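Putative enzyme related to aldose 1-epimerase (Salmonella typhimurium, PDB 2HTA) probably interconverts the alpha and beta anomers of glucose 6-phosphate and related hexose 6-phosphates, acting as a sugar-phosphate mutarotase. Local coordinates at residues Leu23-Gln28 against Val32-Gln37; Ile44-Pro49 against Ala53-Gln58; Arg198-Asp201 against Asp205-Glu208; Gly214-Thr217 against Arg221-Arg224. All blocks are in the same frame, centred on the assembly; numbering follows the deposited sequence.

Interaction 1 of 4, residues Leu23-Gln28 against Val32-Gln37; sequences LPVIEQ and VLSRRQ
A classic beta bulge interrupts the pairing of 23-28 with 32-37: I26 and E27 both face R35 across the antiparallel strands. R35 O takes a good bond from I26 N (2.8 Å) and a longer, weak one from E27 N, while R35 N returns a bond to E27 O (2.8 Å). Beyond the bulge, Q28 and S34 form a non-hydrogen-bonded pair.

E27 and R35 lie on the same face of the sheet and join in a salt bridge, E27 OE1 to R35 NH2 2.7 Å, with a weaker bond from R35 NE to the same oxygen. OE1 sits at the guanidinium edge, near its plane, but is met on its anti side, and the two planes stand 67° apart. The R35 chain turns at chi3 (67°), folding the guanidinium back beside E27; I26 CG2 rests over one of its faces, 3.6 Å from R35 NH2.

R36 runs extended from CG to NE alongside L23 and P24, its CB, CG and CD against P24 O. Its NE binds S34 OG nearly straight (2.8 Å, 170°), and its NH1 gives L23 O a weak bond. A water links P24 O to Q37 N, bridging the loop to the strand.

D42 holds R35 NH1 in a second salt bridge. Strand 33-38 continues the sheet through backbone bonds to strand 41-48, and L33 packs on strand 119-125.

Interaction 2 of 4, residues Ile44-Pro49 against Ala53-Gln58; sequences IVVDHP and ASFALQ
A53 starts the pairing with V46: V46 N binds A53 O (2.8 Å) and A53 N binds V46 O (3.0 Å). Their side chains share a face of the sheet, V46 CB lying 4.1 Å from A53 CB. S54 follows opposite V45 as a non-hydrogen-bonded pair on the other face, and its CA approaches I44 O to 3.3 Å in a CA-H...O contact. S54 OG is engaged by S64 OG in the next strand.

F55 closes a second ring of backbone bonds with I44, F55 N to I44 O (2.8 Å) and I44 N to F55 O (2.9 Å). With CG beside the backbone N (chi1 -67°), the F55 ring turns an edge to I44 O; V46 CG2 also meets the ring at its edge, 4.2 Å from F55 CE2. Past A56 the chain leaves the strand, and L57 swings back across I44, its CD2 3.9 Å from I44 CG1.

The hairpin supplies the third and fourth strands of the five-stranded antiparallel sheet, between 33-38 and 61-67. Strand 130-137 packs against the I44, V46 and F55 face, where F55 also meets F156 edge-to-face; helix 14-22 covers V45 and S54.

Interaction 3 of 4, residues Arg198-Asp201 against Asp205-Glu208; sequences RFID and DAKE
The backbones of 198-201 and 205-208 run antiparallel, their end-to-end directions 172° apart, and I200 faces E208 as a non-hydrogen-bonded pair with CA atoms 4.5 Å apart. D201 N reaches K207 O in a nearly straight bond (2.9 Å, 170°). Two CA-H...O contacts supplement it: E208 CA to F199 O at 3.1 Å, and I200 CA to K207 O. At the turn end, D205 and A206 both have positive phi, which bends the chain into K207.

Among the side chains, R198 and E208 cross at the far end of the hairpin. R198 extends from CG to NE, then its guanidinium turns so that NH1 meets E208 OE1 in a salt bridge of 3.2 Å. The carboxylate oxygen lies at the guanidinium edge, near its plane, but the bond reaches OE1 on the anti side, 31° out of the carboxylate plane. R198 CD also lies against OE1, 3.4 Å away. Toward the turn, I200 CG2 touches A206 CB (3.7 Å), a small apolar contact on the same side of the hairpin as E208. The D201 carboxylate points elsewhere: OD2 accepts from N204 ND2 within the turn and forms a salt bridge with R224 of strand 222-226.

The R198-E208 bridge is a single, fairly long bond between largely exposed groups, so solvent probably screens much of its charge. D201 is buried, and its pairing with R224 probably favours an ionised carboxylate; fixed by both the turn and the next strand, it adds a side-chain link between this hairpin and strand 222-226, near D223, a substrate-binding residue by similarity.

Interaction 4 of 4, residues Gly214-Thr217 against Arg221-Arg224; sequences GIQT and RTDR
The bend of Q216 at chi2 (72°), after a CG placed opposite its backbone N, and the extended chain of R224 from CG to NE bring the amide and the guanidinium together. R224 NH1 gives Q216 OE1 a hydrogen bond of 2.9 Å. It is somewhat bent at the hydrogen, and OE1 is tilted from the guanidinium plane though still near its edge. The two side chains cross at about a right angle, their flat groups 82° apart, and R224 CD packs 3.3 Å from Q216 OE1.

The amide orientation is fixed from its other end. Q216 NE2 donates to T217 O in an almost straight bond (2.9 Å, 172°), with the acceptor in the amide plane; this turns OE1 toward R224 and Y226, whose OH also bonds it. T222 CG2 lies above the amide plane, 4.0 Å from Q216 NE2.

The backbones lie well apart, T217 CA and T222 CA 8.5 Å from each other, so side chains bridge two different sheets. Q216 pairs with V192 of strand 191-193 at the edge of one; strand 222-226 lies between 198-201 and 253-258 in the other, where D223, a substrate-binding residue by similarity, packs on V255 and W257.

Overall arrangement
The four contacts form two groups on opposite sides of the chain's centre. Interactions 1 and 2 are successive hairpins of one sheet, centres 9 Å apart, joined by a probable hydrogen bond from V45 N to S34 O (2.9 Å) and by L33 CD2 packing on V46 CG2. Interactions 3 and 4 lie 11 Å apart centre to centre and share a salt bridge, D201 OD2 to R224 NH2 (3.2 Å). Between side chains, R224 is about 9 Å from E282 and T222 about 12 Å from H179, the inferred catalytic residues; D201 is about 6 Å from D223, and L57 of interaction 2 about 12 Å from R114, both substrate-binding by similarity. Interaction 1 lies away from these sites.

Interaction 1 of 4, residues Leu23-Gln28 against Val32-Gln37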
loop_
_atom_site.group_PDB
_atom_site.type_symbol
_atom_site.label_atom_id
_atom_site.label_comp_id
_atom_site.label_asym_id
_atom_site.label_seq_id
_atom_site.Cartn_x
_atom_site.Cartn_y
_atom_site.Cartn_z
ATOM N N LEU A 23 -16.058 -11.177 10.734
ATOM C CA LEU A 23 -15.368 -12.358 11.296
ATOM C C LEU A 23 -15.410 -12.448 12.836
ATOM O O LEU A 23 -15.436 -11.391 13.504
ATOM C CB LEU A 23 -13.905 -12.389 10.833
ATOM C CG LEU A 23 -13.607 -12.548 9.350
ATOM C CD1 LEU A 23 -12.167 -12.250 9.100
ATOM C CD2 LEU A 23 -13.919 -13.939 8.881
ATOM N N PRO A 24 -15.449 -13.691 13.406
ATOM C CA PRO A 24 -15.421 -13.894 14.856
ATOM C C PRO A 24 -14.105 -13.375 15.425
ATOM O O PRO A 24 -13.071 -13.479 14.757
ATOM C CB PRO A 24 -15.420 -15.429 15.014
ATOM C CG PRO A 24 -15.828 -15.946 13.763
ATOM C CD PRO A 24 -15.553 -14.975 12.686
ATOM N N VAL A 25 -14.136 -12.837 16.626
ATOM C CA VAL A 25 -12.929 -12.481 17.341
ATOM C C VAL A 25 -12.269 -13.727 17.927
ATOM O O VAL A 25 -12.894 -14.442 18.690
ATOM C CB VAL A 25 -13.252 -11.501 18.481
ATOM C CG1 VAL A 25 -12.058 -11.368 19.447
ATOM C CG2 VAL A 25 -13.701 -10.182 17.877
ATOM N N ILE A 26 -10.997 -13.985 17.563
ATOM C CA ILE A 26 -10.248 -15.095 18.139
ATOM C C ILE A 26 -9.540 -14.672 19.396
ATOM O O ILE A 26 -9.511 -15.406 20.392
ATOM C CB ILE A 26 -9.245 -15.678 17.154
ATOM C CG1 ILE A 26 -10.002 -16.144 15.903
ATOM C CG2 ILE A 26 -8.401 -16.810 17.845
ATOM C CD1 ILE A 26 -9.086 -16.570 14.748
ATOM N N GLU A 27 -8.954 -13.470 19.369
ATOM C CA GLU A 27 -8.441 -12.871 20.575
ATOM C C GLU A 27 -8.719 -11.384 20.590
ATOM O O GLU A 27 -8.505 -10.699 19.590
ATOM C CB GLU A 27 -6.954 -13.134 20.822
ATOM C CG GLU A 27 -6.174 -13.263 19.609
ATOM C CD GLU A 27 -4.761 -13.612 19.897
ATOM O OE1 GLU A 27 -4.442 -14.802 19.770
ATOM O OE2 GLU A 27 -3.992 -12.713 20.274
ATOM N N GLN A 28 -9.210 -10.923 21.722
ATOM C CA GLN A 28 -9.458 -9.524 21.932
ATOM C C GLN A 28 -8.149 -8.964 22.487
ATOM O O GLN A 28 -7.779 -9.265 23.626
ATOM C CB GLN A 28 -10.555 -9.334 22.963
ATOM C CG GLN A 28 -11.130 -7.879 22.994
ATOM C CD GLN A 28 -11.925 -7.560 21.724
ATOM O OE1 GLN A 28 -12.750 -8.370 21.272
ATOM N NE2 GLN A 28 -11.720 -6.361 21.173
ATOM N N VAL A 32 -10.499 -2.145 21.182
ATOM C CA VAL A 32 -10.735 -1.870 19.771
ATOM C C VAL A 32 -9.990 -2.791 18.803
ATOM O O VAL A 32 -10.285 -2.776 17.628
ATOM C CB VAL A 32 -10.474 -0.406 19.402
ATOM C CG1 VAL A 32 -11.300 0.522 20.330
ATOM C CG2 VAL A 32 -9.002 -0.136 19.553
ATOM N N LEU A 33 -9.032 -3.547 19.315
ATOM C CA LEU A 33 -8.118 -4.365 18.508
ATOM C C LEU A 33 -8.401 -5.811 18.783
ATOM O O LEU A 33 -8.376 -6.251 19.933
ATOM C CB LEU A 33 -6.684 -4.111 18.922
ATOM C CG LEU A 33 -5.893 -2.953 18.301
ATOM C CD1 LEU A 33 -4.474 -2.922 18.923
ATOM C CD2 LEU A 33 -5.871 -3.030 16.780
ATOM N N SER A 34 -8.601 -6.577 17.719
ATOM C CA SER A 34 -8.818 -8.011 17.844
ATOM C C SER A 34 -8.015 -8.718 16.781
ATOM O O SER A 34 -7.674 -8.114 15.763
ATOM C CB SER A 34 -10.309 -8.349 17.659
ATOM O OG SER A 34 -10.788 -7.991 16.339
ATOM N N ARG A 35 -7.648 -9.960 17.063
ATOM C CA ARG A 35 -7.215 -10.884 16.015
ATOM C C ARG A 35 -8.350 -11.788 15.486
ATOM O O ARG A 35 -9.173 -12.341 16.264
ATOM C CB ARG A 35 -6.057 -11.762 16.462
ATOM C CG ARG A 35 -5.791 -12.839 15.351
ATOM C CD ARG A 35 -4.582 -13.690 15.538
ATOM N NE ARG A 35 -4.611 -14.609 16.690
ATOM C CZ ARG A 35 -4.912 -15.908 16.671
ATOM N NH1 ARG A 35 -5.306 -16.545 15.567
ATOM N NH2 ARG A 35 -4.840 -16.569 17.835
ATOM N N ARG A 36 -8.411 -11.931 14.159
ATOM C CA ARG A 36 -9.424 -12.761 13.511
ATOM C C ARG A 36 -8.670 -13.534 12.451
ATOM O O ARG A 36 -7.448 -13.377 12.318
ATOM C CB ARG A 36 -10.508 -11.868 12.890
ATOM C CG ARG A 36 -10.914 -10.757 13.869
ATOM C CD ARG A 36 -12.279 -10.143 13.554
ATOM N NE ARG A 36 -12.501 -8.917 14.325
ATOM C CZ ARG A 36 -13.590 -8.188 14.190
ATOM N NH1 ARG A 36 -14.544 -8.641 13.384
ATOM N NH2 ARG A 36 -13.748 -7.034 14.871
ATOM N N GLN A 37 -9.382 -14.373 11.708
ATOM C CA GLN A 37 -8.722 -15.185 10.704
ATOM C C GLN A 37 -9.564 -15.312 9.492
ATOM O O GLN A 37 -10.760 -15.552 9.580
ATOM C CB GLN A 37 -8.344 -16.589 11.264
ATOM C CG GLN A 37 -7.453 -17.412 10.273
ATOM C CD GLN A 37 -7.057 -18.789 10.817
ATOM O OE1 GLN A 37 -7.230 -19.070 12.006
ATOM N NE2 GLN A 37 -6.522 -19.649 9.946
HETATM O O HOH W 1 -12.040 -14.954 12.797
#

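Interaction 2 of 4, residues Ile44-Pro49 against Ala53-Gln58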
loop_
_atom_site.group_PDB
_atom_site.type_symbol
_atom_site.label_atom_id
_atom_site.label_comp_id
_atom_site.label_asym_id
_atom_site.label_seq_id
_atom_site.Cartn_x
_atom_site.Cartn_y
_atom_site.Cartn_z
ATOM N N ILE A 44 -5.405 -8.480 11.988
ATOM C CA ILE A 44 -5.578 -7.564 13.102
ATOM C C ILE A 44 -6.611 -6.524 12.679
ATOM O O ILE A 44 -6.447 -5.827 11.677
ATOM C CB ILE A 44 -4.245 -6.876 13.506
ATOM C CG1 ILE A 44 -3.123 -7.925 13.786
ATOM C CG2 ILE A 44 -4.512 -5.868 14.643
ATOM C CD1 ILE A 44 -3.394 -8.871 15.011
ATOM N N VAL A 45 -7.704 -6.448 13.444
ATOM C CA VAL A 45 -8.831 -5.648 13.055
ATOM C C VAL A 45 -9.043 -4.532 14.100
ATOM O O VAL A 45 -9.127 -4.812 15.288
ATOM C CB VAL A 45 -10.130 -6.492 12.897
ATOM C CG1 VAL A 45 -11.292 -5.580 12.565
ATOM C CG2 VAL A 45 -9.966 -7.613 11.801
ATOM N N VAL A 46 -9.088 -3.293 13.621
ATOM C CA VAL A 46 -9.312 -2.114 14.429
ATOM C C VAL A 46 -10.786 -1.729 14.232
ATOM O O VAL A 46 -11.225 -1.348 13.143
ATOM C CB VAL A 46 -8.418 -0.908 13.952
ATOM C CG1 VAL A 46 -8.747 0.399 14.764
ATOM C CG2 VAL A 46 -6.917 -1.235 14.057
ATOM N N ASP A 47 -11.573 -1.826 15.297
ATOM C CA ASP A 47 -12.947 -1.381 15.189
ATOM C C ASP A 47 -13.095 -0.335 16.317
ATOM O O ASP A 47 -13.375 -0.682 17.479
ATOM C CB ASP A 47 -13.872 -2.584 15.410
ATOM C CG ASP A 47 -15.360 -2.227 15.288
ATOM O OD1 ASP A 47 -15.734 -1.032 15.265
ATOM O OD2 ASP A 47 -16.187 -3.169 15.234
ATOM N N HIS A 48 -12.817 0.925 15.977
ATOM C CA HIS A 48 -12.713 1.997 16.966
ATOM C C HIS A 48 -13.820 2.985 16.620
ATOM O O HIS A 48 -14.227 3.067 15.455
ATOM C CB HIS A 48 -11.301 2.616 16.766
ATOM C CG HIS A 48 -10.990 3.804 17.615
ATOM N ND1 HIS A 48 -11.430 5.078 17.317
ATOM C CD2 HIS A 48 -10.189 3.926 18.691
ATOM C CE1 HIS A 48 -10.929 5.925 18.197
ATOM N NE2 HIS A 48 -10.187 5.247 19.054
ATOM N N PRO A 49 -14.308 3.776 17.614
ATOM C CA PRO A 49 -15.388 4.737 17.291
ATOM C C PRO A 49 -15.096 5.751 16.171
ATOM O O PRO A 49 -16.033 6.203 15.478
ATOM C CB PRO A 49 -15.578 5.472 18.618
ATOM C CG PRO A 49 -15.269 4.435 19.634
ATOM C CD PRO A 49 -13.984 3.828 19.044
ATOM N N ALA A 53 -10.267 -0.206 10.517
ATOM C CA ALA A 53 -9.114 -0.558 9.663
ATOM C C ALA A 53 -8.752 -2.010 9.908
ATOM O O ALA A 53 -9.109 -2.608 10.942
ATOM C CB ALA A 53 -7.905 0.359 10.048
ATOM N N SER A 54 -8.019 -2.619 8.985
ATOM C CA SER A 54 -7.655 -4.023 9.244
ATOM C C SER A 54 -6.339 -4.288 8.540
ATOM O O SER A 54 -6.000 -3.603 7.566
ATOM C CB SER A 54 -8.742 -4.988 8.714
ATOM O OG SER A 54 -9.032 -4.779 7.325
ATOM N N PHE A 55 -5.637 -5.306 9.023
ATOM C CA PHE A 55 -4.313 -5.623 8.550
ATOM C C PHE A 55 -4.215 -7.136 8.428
ATOM O O PHE A 55 -4.863 -7.859 9.176
ATOM C CB PHE A 55 -3.307 -5.257 9.624
ATOM C CG PHE A 55 -3.184 -3.791 9.905
ATOM C CD1 PHE A 55 -2.158 -3.029 9.326
ATOM C CD2 PHE A 55 -4.056 -3.181 10.812
ATOM C CE1 PHE A 55 -2.065 -1.637 9.612
ATOM C CE2 PHE A 55 -3.958 -1.812 11.111
ATOM C CZ PHE A 55 -2.958 -1.053 10.525
ATOM N N ALA A 56 -3.352 -7.629 7.540
ATOM C CA ALA A 56 -2.891 -9.000 7.684
ATOM C C ALA A 56 -1.522 -8.936 8.363
ATOM O O ALA A 56 -0.680 -8.053 8.045
ATOM C CB ALA A 56 -2.762 -9.675 6.296
ATOM N N LEU A 57 -1.252 -9.919 9.239
ATOM C CA LEU A 57 0.097 -10.105 9.770
ATOM C C LEU A 57 1.049 -10.389 8.633
ATOM O O LEU A 57 2.213 -9.936 8.664
ATOM C CB LEU A 57 0.192 -11.238 10.802
ATOM C CG LEU A 57 -0.496 -10.894 12.131
ATOM C CD1 LEU A 57 -0.502 -12.107 13.078
ATOM C CD2 LEU A 57 0.196 -9.680 12.843
ATOM N N GLN A 58 0.583 -11.171 7.660
ATOM C CA GLN A 58 1.384 -11.424 6.449
ATOM C C GLN A 58 1.604 -10.147 5.655
ATOM O O GLN A 58 0.647 -9.527 5.177
ATOM C CB GLN A 58 0.728 -12.501 5.580
ATOM C CG GLN A 58 1.529 -12.827 4.342
ATOM C CD GLN A 58 0.964 -14.054 3.700
ATOM O OE1 GLN A 58 1.167 -15.149 4.189
ATOM N NE2 GLN A 58 0.241 -13.875 2.630
#

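Interaction 3 of 4, residues Arg198-Asp201 against Asp205-Glu208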
loop_
_atom_site.group_PDB
_atom_site.type_symbol
_atom_site.label_atom_id
_atom_site.label_comp_id
_atom_site.label_asym_id
_atom_site.label_seq_id
_atom_site.Cartn_x
_atom_site.Cartn_y
_atom_site.Cartn_z
ATOM N N ARG A 198 8.373 15.415 -15.259
ATOM C CA ARG A 198 8.891 14.216 -16.002
ATOM C C ARG A 198 8.381 12.924 -15.418
ATOM O O ARG A 198 8.181 12.811 -14.187
ATOM C CB ARG A 198 10.410 14.229 -16.029
ATOM C CG ARG A 198 10.903 15.508 -16.751
ATOM C CD ARG A 198 12.445 15.540 -17.027
ATOM N NE ARG A 198 12.658 16.545 -18.096
ATOM C CZ ARG A 198 12.764 16.261 -19.399
ATOM N NH1 ARG A 198 12.751 15.000 -19.841
ATOM N NH2 ARG A 198 12.929 17.258 -20.257
ATOM N N PHE A 199 8.223 11.914 -16.283
ATOM C CA PHE A 199 7.800 10.588 -15.874
ATOM C C PHE A 199 8.342 9.532 -16.827
ATOM O O PHE A 199 8.743 9.854 -17.959
ATOM C CB PHE A 199 6.268 10.428 -15.810
ATOM C CG PHE A 199 5.565 10.718 -17.103
ATOM C CD1 PHE A 199 5.283 9.677 -18.000
ATOM C CD2 PHE A 199 5.140 11.998 -17.409
ATOM C CE1 PHE A 199 4.600 9.924 -19.204
ATOM C CE2 PHE A 199 4.442 12.251 -18.625
ATOM C CZ PHE A 199 4.187 11.190 -19.520
ATOM N N ILE A 200 8.411 8.322 -16.334
ATOM C CA ILE A 200 8.773 7.152 -17.177
ATOM C C ILE A 200 7.487 6.395 -17.371
ATOM O O ILE A 200 6.808 6.071 -16.400
ATOM C CB ILE A 200 9.833 6.264 -16.486
ATOM C CG1 ILE A 200 11.131 7.063 -16.363
ATOM C CG2 ILE A 200 10.147 4.986 -17.338
ATOM C CD1 ILE A 200 12.022 6.584 -15.159
ATOM N N ASP A 201 7.136 6.156 -18.634
ATOM C CA ASP A 201 5.911 5.449 -18.981
ATOM C C ASP A 201 6.249 3.985 -19.247
ATOM O O ASP A 201 6.720 3.626 -20.357
ATOM C CB ASP A 201 5.313 6.099 -20.239
ATOM C CG ASP A 201 3.961 5.551 -20.604
ATOM O OD1 ASP A 201 3.605 4.489 -20.078
ATOM O OD2 ASP A 201 3.277 6.160 -21.460
ATOM N N ASP A 205 7.283 1.411 -23.422
ATOM C CA ASP A 205 8.726 1.285 -23.682
ATOM C C ASP A 205 9.628 2.115 -22.778
ATOM O O ASP A 205 10.776 2.456 -23.151
ATOM C CB ASP A 205 9.024 1.579 -25.161
ATOM C CG ASP A 205 8.618 0.423 -26.072
ATOM O OD1 ASP A 205 8.815 -0.757 -25.686
ATOM O OD2 ASP A 205 8.101 0.684 -27.171
ATOM N N ALA A 206 9.124 2.403 -21.575
ATOM C CA ALA A 206 9.843 3.231 -20.587
ATOM C C ALA A 206 10.283 4.595 -21.146
ATOM O O ALA A 206 11.304 5.153 -20.750
ATOM C CB ALA A 206 10.962 2.470 -19.910
ATOM N N LYS A 207 9.475 5.148 -22.062
ATOM C CA LYS A 207 9.772 6.443 -22.653
ATOM C C LYS A 207 9.556 7.490 -21.608
ATOM O O LYS A 207 8.677 7.348 -20.768
ATOM C CB LYS A 207 8.863 6.757 -23.837
ATOM C CG LYS A 207 9.156 5.860 -25.063
ATOM C CD LYS A 207 8.136 6.151 -26.151
ATOM C CE LYS A 207 8.478 5.467 -27.404
ATOM N NZ LYS A 207 7.298 5.563 -28.329
ATOM N N GLU A 208 10.373 8.513 -21.666
ATOM C CA GLU A 208 10.231 9.622 -20.703
ATOM C C GLU A 208 9.302 10.679 -21.289
ATOM O O GLU A 208 9.508 11.160 -22.424
ATOM C CB GLU A 208 11.605 10.200 -20.407
ATOM C CG GLU A 208 11.606 11.283 -19.336
ATOM C CD GLU A 208 12.864 11.268 -18.537
ATOM O OE1 GLU A 208 13.212 12.347 -18.062
ATOM O OE2 GLU A 208 13.484 10.185 -18.352
#

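Interaction 4 of 4, residues Gly214-Thr217 against Arg221-Arg224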
loop_
_atom_site.group_PDB
_atom_site.type_symbol
_atom_site.label_atom_id
_atom_site.label_comp_id
_atom_site.label_asym_id
_atom_site.label_seq_id
_atom_site.Cartn_x
_atom_site.Cartn_y
_atom_site.Cartn_z
ATOM N N GLY A 214 1.188 18.687 -14.144
ATOM C CA GLY A 214 1.239 17.708 -13.052
ATOM C C GLY A 214 -0.021 16.895 -12.875
ATOM O O GLY A 214 -0.231 16.293 -11.835
ATOM N N ILE A 215 -0.855 16.872 -13.904
ATOM C CA ILE A 215 -2.163 16.198 -13.818
ATOM C C ILE A 215 -2.253 14.973 -14.703
ATOM O O ILE A 215 -2.050 15.080 -15.933
ATOM C CB ILE A 215 -3.312 17.158 -14.167
ATOM C CG1 ILE A 215 -3.427 18.251 -13.068
ATOM C CG2 ILE A 215 -4.684 16.335 -14.352
ATOM C CD1 ILE A 215 -4.349 19.363 -13.476
ATOM N N GLN A 216 -2.555 13.826 -14.093
ATOM C CA GLN A 216 -2.694 12.541 -14.820
ATOM C C GLN A 216 -4.124 12.037 -14.818
ATOM O O GLN A 216 -4.768 11.967 -13.764
ATOM C CB GLN A 216 -1.760 11.461 -14.211
ATOM C CG GLN A 216 -1.786 10.144 -14.939
ATOM C CD GLN A 216 -1.083 10.250 -16.279
ATOM O OE1 GLN A 216 0.078 10.700 -16.359
ATOM N NE2 GLN A 216 -1.775 9.844 -17.335
ATOM N N THR A 217 -4.613 11.632 -15.990
ATOM C CA THR A 217 -5.876 10.887 -16.109
ATOM C C THR A 217 -5.594 9.424 -16.504
ATOM O O THR A 217 -4.500 9.091 -16.944
ATOM C CB THR A 217 -6.828 11.492 -17.190
ATOM O OG1 THR A 217 -6.166 11.607 -18.451
ATOM C CG2 THR A 217 -7.382 12.895 -16.761
ATOM N N ARG A 221 -5.065 1.479 -19.378
ATOM C CA ARG A 221 -3.854 1.051 -18.667
ATOM C C ARG A 221 -2.807 2.154 -18.631
ATOM O O ARG A 221 -2.339 2.638 -19.686
ATOM C CB ARG A 221 -3.261 -0.191 -19.290
ATOM C CG ARG A 221 -2.111 -0.764 -18.501
ATOM C CD ARG A 221 -1.563 -1.959 -19.292
ATOM N NE ARG A 221 -0.178 -2.237 -18.890
ATOM C CZ ARG A 221 0.786 -2.629 -19.718
ATOM N NH1 ARG A 221 0.534 -2.790 -21.012
ATOM N NH2 ARG A 221 2.003 -2.858 -19.247
ATOM N N THR A 222 -2.448 2.542 -17.395
ATOM C CA THR A 222 -1.526 3.632 -17.112
ATOM C C THR A 222 -0.517 3.130 -16.073
ATOM O O THR A 222 -0.918 2.498 -15.094
ATOM C CB THR A 222 -2.307 4.836 -16.523
ATOM O OG1 THR A 222 -3.272 5.254 -17.466
ATOM C CG2 THR A 222 -1.369 6.024 -16.227
ATOM N N ASP A 223 0.785 3.319 -16.315
ATOM C CA ASP A 223 1.802 2.800 -15.403
ATOM C C ASP A 223 3.002 3.710 -15.529
ATOM O O ASP A 223 3.792 3.583 -16.457
ATOM C CB ASP A 223 2.165 1.333 -15.733
ATOM C CG ASP A 223 3.016 0.682 -14.638
ATOM O OD1 ASP A 223 3.383 1.396 -13.647
ATOM O OD2 ASP A 223 3.306 -0.544 -14.738
ATOM N N ARG A 224 3.088 4.690 -14.639
ATOM C CA ARG A 224 4.019 5.797 -14.773
ATOM C C ARG A 224 4.784 6.021 -13.483
ATOM O O ARG A 224 4.199 5.979 -12.364
ATOM C CB ARG A 224 3.275 7.078 -15.178
ATOM C CG ARG A 224 2.885 6.988 -16.692
ATOM C CD ARG A 224 1.831 7.958 -17.080
ATOM N NE ARG A 224 1.639 7.746 -18.522
ATOM C CZ ARG A 224 1.330 8.704 -19.369
ATOM N NH1 ARG A 224 1.118 9.938 -18.915
ATOM N NH2 ARG A 224 1.230 8.422 -20.667
#